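Class I SAM-dependent methyltransferase (Silicibacter pomeroyi DSS-3, PDB 3CVO) is of unknown function but, as a class I SAM-dependent methyltransferase with a Rossmann fold, probably transfers methyl groups from S-adenosylmethionine to a still unidentified substrate. Local coordinates at residues Y37-S42 with R61-M66; V57-A62 with G90-W95; G96-D101 with R105-Y110. All blocks are in the same frame, centred on the assembly; numbering follows the deposited sequence. Where two conformers were deposited one is given.

Interaction 1 of 3, residues Y37-S42 with R61-M66; sequences YGSGGS and RAWARM. With SO4 (sulfate ion), chain E; EDO (1,2-ethanediol), chain I.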
loop_
_atom_site.group_PDB
_atom_site.type_symbol
_atom_site.label_atom_id
_atom_site.label_comp_id
_atom_site.label_asym_id
_atom_site.label_seq_id
_atom_site.Cartn_x
_atom_site.Cartn_y
_atom_site.Cartn_z
ATOM N N TYR A 37 8.245 -7.507 16.297
ATOM C CA TYR A 37 7.468 -6.271 16.311
ATOM C C TYR A 37 6.862 -6.138 17.700
ATOM O O TYR A 37 6.086 -6.984 18.114
ATOM C CB TYR A 37 6.375 -6.350 15.274
ATOM C CG TYR A 37 6.807 -6.386 13.825
ATOM C CD1 TYR A 37 7.053 -5.231 13.130
ATOM C CD2 TYR A 37 6.916 -7.598 13.145
ATOM C CE1 TYR A 37 7.386 -5.252 11.764
ATOM C CE2 TYR A 37 7.236 -7.647 11.791
ATOM C CZ TYR A 37 7.472 -6.459 11.102
ATOM O OH TYR A 37 7.728 -6.417 9.751
ATOM N N GLY A 38 7.249 -5.098 18.420
ATOM C CA GLY A 38 6.981 -5.010 19.844
ATOM C C GLY A 38 8.221 -5.424 20.592
ATOM O O GLY A 38 8.905 -6.352 20.192
ATOM N N SER A 39 8.583 -4.666 21.607
ATOM C CA SER A 39 9.756 -5.012 22.416
ATOM C C SER A 39 9.324 -5.191 23.853
ATOM O O SER A 39 8.359 -4.604 24.284
ATOM C CB SER A 39 10.873 -3.968 22.282
ATOM O OG SER A 39 10.556 -2.783 22.976
ATOM N N GLY A 40 10.050 -6.024 24.577
ATOM C CA GLY A 40 9.775 -6.283 25.986
ATOM C C GLY A 40 10.332 -7.594 26.489
ATOM O O GLY A 40 11.487 -7.964 26.249
ATOM N N GLY A 41 9.480 -8.330 27.166
ATOM C CA GLY A 41 9.904 -9.606 27.770
ATOM C C GLY A 41 10.511 -10.564 26.762
ATOM O O GLY A 41 11.486 -11.286 27.056
ATOM N N SER A 42 9.967 -10.552 25.554
ATOM C CA SER A 42 10.383 -11.523 24.528
ATOM C C SER A 42 11.819 -11.231 24.123
ATOM O O SER A 42 12.637 -12.115 23.856
ATOM C CB SER A 42 9.469 -11.451 23.300
ATOM O OG SER A 42 9.336 -10.116 22.810
ATOM N N ARG A 61 8.645 5.542 22.013
ATOM C CA ARG A 61 10.008 6.025 22.139
ATOM C C ARG A 61 10.553 5.858 23.570
ATOM O O ARG A 61 11.716 5.472 23.780
ATOM C CB ARG A 61 10.105 7.489 21.726
ATOM C CG ARG A 61 11.530 7.995 21.749
ATOM C CD ARG A 61 11.707 9.376 21.136
ATOM N NE ARG A 61 13.086 9.556 20.689
ATOM C CZ ARG A 61 13.517 10.597 19.988
ATOM N NH1 ARG A 61 12.674 11.566 19.655
ATOM N NH2 ARG A 61 14.787 10.663 19.614
ATOM N N ALA A 62 9.717 6.192 24.546
ATOM C CA ALA A 62 10.135 6.155 25.964
ATOM C C ALA A 62 10.377 4.728 26.437
ATOM O O ALA A 62 11.322 4.453 27.180
ATOM C CB ALA A 62 9.136 6.909 26.862
ATOM N N TRP A 63 9.569 3.811 25.935
ATOM C CA TRP A 63 9.787 2.400 26.206
ATOM C C TRP A 63 11.025 1.878 25.482
ATOM O O TRP A 63 11.813 1.153 26.071
ATOM C CB TRP A 63 8.554 1.591 25.846
ATOM C CG TRP A 63 8.669 0.145 26.081
ATOM C CD1 TRP A 63 8.675 -0.819 25.135
ATOM C CD2 TRP A 63 8.756 -0.533 27.349
ATOM N NE1 TRP A 63 8.753 -2.047 25.714
ATOM C CE2 TRP A 63 8.796 -1.905 27.073
ATOM C CE3 TRP A 63 8.801 -0.112 28.679
ATOM C CZ2 TRP A 63 8.926 -2.885 28.077
ATOM C CZ3 TRP A 63 8.918 -1.081 29.679
ATOM C CH2 TRP A 63 8.982 -2.454 29.365
ATOM N N ALA A 64 11.251 2.300 24.239
ATOM C CA ALA A 64 12.477 1.915 23.550
ATOM C C ALA A 64 13.706 2.362 24.343
ATOM O O ALA A 64 14.670 1.633 24.478
ATOM C CB ALA A 64 12.534 2.468 22.079
ATOM N N ARG A 65 13.627 3.549 24.920
ATOM C CA ARG A 65 14.743 4.117 25.689
ATOM C C ARG A 65 14.981 3.278 26.945
ATOM O O ARG A 65 16.114 2.934 27.300
ATOM C CB ARG A 65 14.447 5.556 26.070
ATOM C CG ARG A 65 15.613 6.283 26.657
ATOM C CD ARG A 65 15.152 7.648 27.138
ATOM N NE ARG A 65 14.786 8.501 26.006
ATOM C CZ ARG A 65 13.582 9.033 25.798
ATOM N NH1 ARG A 65 12.585 8.821 26.640
ATOM N NH2 ARG A 65 13.379 9.790 24.722
HETATM N N MSE A 66 13.898 2.880 27.572
HETATM C CA MSE A 66 14.004 1.952 28.724
HETATM C C MSE A 66 14.618 0.600 28.356
HETATM O O MSE A 66 15.438 0.086 29.097
HETATM C CB MSE A 66 12.650 1.744 29.406
HETATM C CG MSE A 66 12.255 2.946 30.204
HETATM SE SE MSE A 66 10.477 2.801 31.033
HETATM C CE MSE A 66 10.874 1.327 32.242
HETATM S S SO4 E . 9.613 10.645 25.091
HETATM O O1 SO4 E . 9.690 12.081 24.807
HETATM O O2 SO4 E . 8.219 10.180 25.027
HETATM O O3 SO4 E . 10.139 10.406 26.437
HETATM O O4 SO4 E . 10.427 9.929 24.125
HETATM C C1 EDO I . 16.509 10.381 22.474
HETATM O O1 EDO I . 15.399 9.554 22.807
HETATM C C2 EDO I . 17.594 10.032 23.463
HETATM O O2 EDO I . 17.313 8.709 23.921
#

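Interaction 2 of 3, residues V57-A62 with G90-W95; sequences VESDRA and GPTGDW. With EDO (1,2-ethanediol), chain P.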
loop_
_atom_site.group_PDB
_atom_site.type_symbol
_atom_site.label_atom_id
_atom_site.label_comp_id
_atom_site.label_asym_id
_atom_site.label_seq_id
_atom_site.Cartn_x
_atom_site.Cartn_y
_atom_site.Cartn_z
ATOM N N VAL A 57 11.260 -3.856 16.600
ATOM C CA VAL A 57 10.618 -2.642 16.121
ATOM C C VAL A 57 9.686 -2.151 17.208
ATOM O O VAL A 57 8.854 -2.870 17.749
ATOM C CB VAL A 57 9.817 -2.920 14.767
ATOM C CG1 VAL A 57 8.946 -1.675 14.339
ATOM C CG2 VAL A 57 10.772 -3.411 13.668
ATOM N N GLU A 58 9.818 -0.886 17.544
ATOM C CA GLU A 58 9.078 -0.353 18.685
ATOM C C GLU A 58 8.548 1.067 18.414
ATOM O O GLU A 58 9.309 1.935 18.034
ATOM C CB GLU A 58 10.030 -0.319 19.902
ATOM C CG GLU A 58 9.442 0.254 21.201
ATOM C CD GLU A 58 8.146 -0.455 21.619
ATOM O OE1 GLU A 58 8.206 -1.681 21.807
ATOM O OE2 GLU A 58 7.092 0.221 21.680
ATOM N N SER A 59 7.255 1.275 18.672
ATOM C CA SER A 59 6.597 2.564 18.404
ATOM C C SER A 59 6.678 3.564 19.584
ATOM O O SER A 59 6.574 4.773 19.374
ATOM C CB SER A 59 5.107 2.348 18.023
ATOM O OG SER A 59 4.423 1.609 19.016
ATOM N N ASP A 60 6.881 3.060 20.800
ATOM C CA ASP A 60 6.884 3.883 22.033
ATOM C C ASP A 60 8.332 4.289 22.297
ATOM O O ASP A 60 9.141 3.492 22.729
ATOM C CB ASP A 60 6.279 3.083 23.194
ATOM C CG ASP A 60 6.190 3.859 24.508
ATOM O OD1 ASP A 60 6.975 4.781 24.775
ATOM O OD2 ASP A 60 5.309 3.505 25.310
ATOM N N ARG A 61 8.645 5.542 22.013
ATOM C CA ARG A 61 10.008 6.025 22.139
ATOM C C ARG A 61 10.553 5.858 23.570
ATOM O O ARG A 61 11.716 5.472 23.780
ATOM C CB ARG A 61 10.105 7.489 21.726
ATOM C CG ARG A 61 11.530 7.995 21.749
ATOM C CD ARG A 61 11.707 9.376 21.136
ATOM N NE ARG A 61 13.086 9.556 20.689
ATOM C CZ ARG A 61 13.517 10.597 19.988
ATOM N NH1 ARG A 61 12.674 11.566 19.655
ATOM N NH2 ARG A 61 14.787 10.663 19.614
ATOM N N ALA A 62 9.717 6.192 24.546
ATOM C CA ALA A 62 10.135 6.155 25.964
ATOM C C ALA A 62 10.377 4.728 26.437
ATOM O O ALA A 62 11.322 4.453 27.180
ATOM C CB ALA A 62 9.136 6.909 26.862
ATOM N N GLY A 90 4.304 8.788 15.310
ATOM C CA GLY A 90 3.770 9.912 16.055
ATOM C C GLY A 90 3.717 9.644 17.548
ATOM O O GLY A 90 4.063 8.572 18.022
ATOM N N PRO A 91 3.264 10.627 18.310
ATOM C CA PRO A 91 3.156 10.391 19.756
ATOM C C PRO A 91 2.206 9.267 20.115
ATOM O O PRO A 91 1.168 9.080 19.494
ATOM C CB PRO A 91 2.663 11.731 20.297
ATOM C CG PRO A 91 3.269 12.759 19.352
ATOM C CD PRO A 91 3.277 12.061 17.965
ATOM N N THR A 92 2.573 8.534 21.153
ATOM C CA THR A 92 1.906 7.305 21.489
ATOM C C THR A 92 1.401 7.336 22.918
ATOM O O THR A 92 1.865 8.114 23.745
ATOM C CB THR A 92 2.845 6.071 21.325
ATOM O OG1 THR A 92 4.054 6.306 22.054
ATOM C CG2 THR A 92 3.155 5.754 19.814
ATOM N N GLY A 93 0.411 6.494 23.171
ATOM C CA GLY A 93 -0.126 6.302 24.514
ATOM C C GLY A 93 0.046 4.854 24.898
ATOM O O GLY A 93 1.113 4.269 24.729
ATOM N N ASP A 94 -1.031 4.246 25.346
ATOM C CA ASP A 94 -0.934 2.869 25.849
ATOM C C ASP A 94 -0.568 1.939 24.716
ATOM O O ASP A 94 -1.097 2.044 23.595
ATOM C CB ASP A 94 -2.234 2.406 26.505
ATOM C CG ASP A 94 -2.516 3.132 27.823
ATOM O OD1 ASP A 94 -1.550 3.545 28.512
ATOM O OD2 ASP A 94 -3.712 3.298 28.143
ATOM N N TRP A 95 0.348 1.036 25.032
ATOM C CA TRP A 95 0.640 -0.086 24.145
ATOM C C TRP A 95 1.209 0.382 22.834
ATOM O O TRP A 95 1.141 -0.319 21.834
ATOM C CB TRP A 95 -0.640 -0.884 23.911
ATOM C CG TRP A 95 -1.188 -1.460 25.201
ATOM C CD1 TRP A 95 -2.475 -1.392 25.655
ATOM C CD2 TRP A 95 -0.444 -2.176 26.204
ATOM N NE1 TRP A 95 -2.580 -2.033 26.877
ATOM C CE2 TRP A 95 -1.347 -2.518 27.232
ATOM C CE3 TRP A 95 0.898 -2.567 26.324
ATOM C CZ2 TRP A 95 -0.954 -3.232 28.365
ATOM C CZ3 TRP A 95 1.286 -3.277 27.455
ATOM C CH2 TRP A 95 0.364 -3.598 28.459
HETATM C C1 EDO P . 5.617 3.536 29.728
HETATM O O1 EDO P . 6.231 2.276 30.010
HETATM C C2 EDO P . 5.385 3.648 28.230
HETATM O O2 EDO P . 6.133 4.757 27.714
HETATM O O HOH W 1 5.977 6.714 17.564
HETATM O O HOH W 2 6.439 7.478 21.219
HETATM O O HOH W 3 3.424 5.060 24.404
#

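Interaction 3 of 3, residues G96-D101 with R105-Y110; sequences GHPVSD and RSYPDY. With EDO (1,2-ethanediol), chain F; EDO (1,2-ethanediol), chain G.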
loop_
_atom_site.group_PDB
_atom_site.type_symbol
_atom_site.label_atom_id
_atom_site.label_comp_id
_atom_site.label_asym_id
_atom_site.label_seq_id
_atom_site.Cartn_x
_atom_site.Cartn_y
_atom_site.Cartn_z
ATOM N N GLY A 96 1.784 1.581 22.871
ATOM C CA GLY A 96 2.536 2.123 21.751
ATOM C C GLY A 96 1.619 2.533 20.634
ATOM O O GLY A 96 2.008 2.625 19.457
ATOM N N HIS A 97 0.377 2.777 21.031
ATOM C CA HIS A 97 -0.677 3.199 20.137
ATOM C C HIS A 97 -0.634 4.719 19.874
ATOM O O HIS A 97 -0.555 5.507 20.800
ATOM C CB HIS A 97 -2.031 2.796 20.691
ATOM C CG HIS A 97 -3.019 2.473 19.624
ATOM N ND1 HIS A 97 -3.837 3.430 19.049
ATOM C CD2 HIS A 97 -3.279 1.315 18.974
ATOM C CE1 HIS A 97 -4.574 2.870 18.104
ATOM N NE2 HIS A 97 -4.246 1.589 18.033
ATOM N N PRO A 98 -0.697 5.135 18.592
ATOM C CA PRO A 98 -0.649 6.565 18.355
ATOM C C PRO A 98 -1.903 7.236 18.898
ATOM O O PRO A 98 -3.000 6.687 18.777
ATOM C CB PRO A 98 -0.578 6.691 16.815
ATOM C CG PRO A 98 -0.783 5.318 16.272
ATOM C CD PRO A 98 -0.789 4.337 17.361
ATOM N N VAL A 99 -1.701 8.372 19.537
ATOM C CA VAL A 99 -2.772 9.106 20.182
ATOM C C VAL A 99 -3.581 9.914 19.149
ATOM O O VAL A 99 -4.707 10.337 19.423
ATOM C CB VAL A 99 -2.294 10.044 21.301
ATOM C CG1 VAL A 99 -1.511 9.264 22.371
ATOM C CG2 VAL A 99 -1.494 11.233 20.755
ATOM N N SER A 100 -2.991 10.163 17.996
ATOM C CA SER A 100 -3.749 10.738 16.852
ATOM C C SER A 100 -3.252 10.156 15.565
ATOM O O SER A 100 -2.391 9.311 15.544
ATOM C CB SER A 100 -3.610 12.249 16.751
ATOM O OG SER A 100 -2.329 12.577 16.246
ATOM N N ASP A 101 -3.801 10.639 14.469
ATOM C CA ASP A 101 -3.331 10.188 13.155
ATOM C C ASP A 101 -2.440 11.202 12.459
ATOM O O ASP A 101 -2.309 11.164 11.242
ATOM C CB ASP A 101 -4.490 9.811 12.252
ATOM C CG ASP A 101 -5.199 8.544 12.707
ATOM O OD1 ASP A 101 -4.544 7.570 13.163
ATOM O OD2 ASP A 101 -6.438 8.572 12.644
ATOM N N ARG A 105 0.889 9.208 7.390
ATOM C CA ARG A 105 1.687 8.965 6.144
ATOM C C ARG A 105 2.910 8.131 6.461
ATOM O O ARG A 105 3.471 7.542 5.573
ATOM C CB ARG A 105 2.086 10.271 5.456
ATOM C CG ARG A 105 0.900 11.032 4.875
ATOM C CD ARG A 105 1.249 12.432 4.460
ATOM N NE ARG A 105 0.092 13.239 4.114
ATOM C CZ ARG A 105 -0.580 13.971 4.993
ATOM N NH1 ARG A 105 -0.234 13.962 6.272
ATOM N NH2 ARG A 105 -1.632 14.657 4.597
ATOM N N SER A 106 3.234 7.993 7.745
ATOM C CA SER A 106 4.389 7.193 8.196
ATOM C C SER A 106 4.020 5.832 8.739
ATOM O O SER A 106 4.879 5.000 9.028
ATOM C CB SER A 106 5.193 7.937 9.260
ATOM O OG SER A 106 5.720 9.129 8.726
ATOM N N TYR A 107 2.739 5.530 8.784
ATOM C CA TYR A 107 2.324 4.280 9.407
ATOM C C TYR A 107 2.939 3.016 8.770
ATOM O O TYR A 107 3.307 2.073 9.487
ATOM C CB TYR A 107 0.799 4.131 9.478
ATOM C CG TYR A 107 0.104 4.986 10.513
ATOM C CD1 TYR A 107 0.806 5.663 11.477
ATOM C CD2 TYR A 107 -1.286 5.049 10.553
ATOM C CE1 TYR A 107 0.146 6.408 12.432
ATOM C CE2 TYR A 107 -1.956 5.793 11.500
ATOM C CZ TYR A 107 -1.235 6.467 12.451
ATOM O OH TYR A 107 -1.905 7.189 13.444
ATOM N N PRO A 108 3.027 2.970 7.419
ATOM C CA PRO A 108 3.578 1.797 6.763
ATOM C C PRO A 108 5.016 1.482 7.140
ATOM O O PRO A 108 5.465 0.351 7.012
ATOM C CB PRO A 108 3.419 2.136 5.273
ATOM C CG PRO A 108 2.287 3.147 5.252
ATOM C CD PRO A 108 2.591 3.979 6.421
ATOM N N ASP A 109 5.700 2.476 7.662
ATOM C CA ASP A 109 7.105 2.291 8.077
ATOM C C ASP A 109 7.197 1.249 9.158
ATOM O O ASP A 109 8.203 0.582 9.272
ATOM C CB ASP A 109 7.685 3.556 8.690
ATOM C CG ASP A 109 7.902 4.678 7.701
ATOM O OD1 ASP A 109 7.668 4.529 6.493
ATOM O OD2 ASP A 109 8.292 5.769 8.175
ATOM N N TYR A 110 6.160 1.154 9.985
ATOM C CA TYR A 110 6.196 0.240 11.149
ATOM C C TYR A 110 6.273 -1.218 10.672
ATOM O O TYR A 110 7.256 -1.919 10.980
ATOM C CB TYR A 110 5.063 0.493 12.108
ATOM C CG TYR A 110 5.088 -0.318 13.352
ATOM C CD1 TYR A 110 4.658 -1.654 13.332
ATOM C CD2 TYR A 110 5.539 0.199 14.536
ATOM C CE1 TYR A 110 4.688 -2.411 14.460
ATOM C CE2 TYR A 110 5.525 -0.544 15.670
ATOM C CZ TYR A 110 5.101 -1.858 15.641
ATOM O OH TYR A 110 5.089 -2.611 16.798
HETATM C C1 EDO F . 0.360 13.460 17.731
HETATM O O1 EDO F . -0.882 12.972 18.256
HETATM C C2 EDO F . 0.347 14.879 17.165
HETATM O O2 EDO F . 1.638 15.286 16.681
HETATM C C1 EDO G . -1.547 15.447 9.273
HETATM O O1 EDO G . -1.826 15.965 7.953
HETATM C C2 EDO G . -0.147 15.777 9.749
HETATM O O2 EDO G . 0.124 17.175 9.555
#

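Interaction 1 of 3, residues Y37-S42 with R61-M66
Trp63 sends its CG anti to the backbone N (chi1 180°), out from the first turn of helix 61-73, and the indole thereby presents its NE1 edge to Ser39. There the N-H meets the backbone carbonyl: NE1 lies 3.0 Å from Ser39 O, and the bond is nearly straight at the hydrogen (166°). Ser39 O sits close to the indole plane, whereas the N-H reaches it from well above the carbonyl plane (60° out of it) and so misses both lone-pair directions. Farther along the same edge, Trp63 CZ2 rests 4.1 Å from Gly40 CA, the N-cap residue of helix 41-47.

Ser39 adds its hydroxyl to this neighbourhood, with OG 3.5 Å from Trp63 CD1; its own hydrogen bond is made to Glu58 OE1. The run Gly38-Ser39-Gly40-Gly41 follows strand 33-37 and resembles the glycine-rich SAM-binding loop of class I methyltransferases, although no cofactor is bound here. On a different side of helix 61-73, a sulfate ion, probably from the crystallisation liquor, lies at the edge of the Arg65 guanidinium, NH1 to O3 at 2.9 Å and NH2 to O4 at 3.0 Å.

A single indole N-H thus ties the glycine-rich loop to helix 61-73 through a main-chain carbonyl, which probably helps fix the orientation of the Ser39-Gly40 peptide.

Interaction 2 of 3, residues V57-A62 with G90-W95
Thr92 faces Ser59 and Asp60 where strand 53-58 of the Rossmann fold turns into helix 61-73, and Asp60 is the N-cap residue of that helix. The threonine splits its two branches between these neighbours. With chi1 at 52°, OG1 stands between its own backbone N and carbonyl carbon and comes to 3.7 Å from Asp60 CA, while CG2, anti to the carbonyl carbon, reaches the carbonyl of Ser59, 3.6 Å from its O.

The capping side chain is extended, CG anti to the backbone N (chi1 -178°), which carries OD1 round to Trp63 N in the first turn of the helix. The backbone of Asp60 is held as well: Glu58 folds back at chi2 (55°), and its OE2 accepts the Asp60 N-H at 3.0 Å through the anti lone pair, away from OE1. Ser59, meanwhile, turns its hydroxyl to Gly96 O, so that this corner is tied to the loop just beyond Trp95.

Water fills out the polar side of the contact. One molecule joins Ser59 O to Gly90 O by donating to both. Another bonds to Thr92 OG1, donates to Ser59 O and accepts the Arg61 N-H, thereby serving a peptide group at the start of the helix. The Thr92 hydroxyl thus links two waters, and its polar tie to the corner runs through solvent. The second of these, 2.7 Å from Thr92 OG1, donates weakly to Asp60 OD2 and lies unusually close to Gly93 O, the water oxygen only 2.5 Å from that carbonyl oxygen.

Interaction 3 of 3, residues G96-D101 with R105-Y110
The long loop between strand 81-86 and helix 109-112 folds back on itself at the dimer interface, and the fold is closed by Tyr107 meeting Pro98, Ser100 and Asp101. Tyr107 lies in a type I turn from Ser106 to Asp109, which leads into the short helix; the turn is closed by the bond from Asp109 N to Ser106 O.

The phenol end makes the whole contact. Tyr107 OH donates to Asp101 OD1 at 2.7 Å, using the anti lone pair of that oxygen, the one away from OD2. OD1 lies in the plane of the ring, at its edge, but the carboxylate itself is turned steeply, with its plane 75° from that of the phenol. Asp101 reaches the hydroxyl because CG is anti to its carbonyl carbon (chi1 -69°), which swings OD1 back toward the ring. Ser100 O is also near the ring plane, 3.0 Å from Tyr107 OH. Pro98 supplies the apolar part: its CG comes obliquely to the phenol, 4.0 Å from Tyr107 CZ and 3.6 Å from OH. The tyrosine ring also meets that of Phe132, their planes about 60° apart.

The second oxygen of Asp101, OD2, forms a salt bridge to Arg105 NH2 of the second subunit, and Arg105 NH2 here pairs in turn with Asp101 OD2 of that subunit. Trp104 of the second subunit packs against both Asp101 and Tyr107.

One carboxylate thus spends one oxygen on closing its own loop and the other on the dimer; the phenol proton and the arginine would both be expected to favour its ionised form.

How the interactions relate
Interactions 1 and 2 meet at the carboxyl end of strand 53-58, their centres about 9 Å apart, and share Arg61 and Ala62. Glu58 joins them directly, its OE1 2.8 Å from Ser39 OG. In related class I methyltransferases the glycine-rich loop and an acidic residue ending this strand hold the cofactor, so both contacts probably border the SAM site, which carries no cofactor here. Interaction 3 continues outward from interaction 2, again about 9 Å between centres: Ser59 OG lies 2.7 Å from Gly96 O, and Pro91 O 3.0 Å from Val99 N. Its centre is about 16 Å from that of interaction 1, which it touches through Tyr37 CE1 and Tyr110 O, and it extends the series to the second subunit.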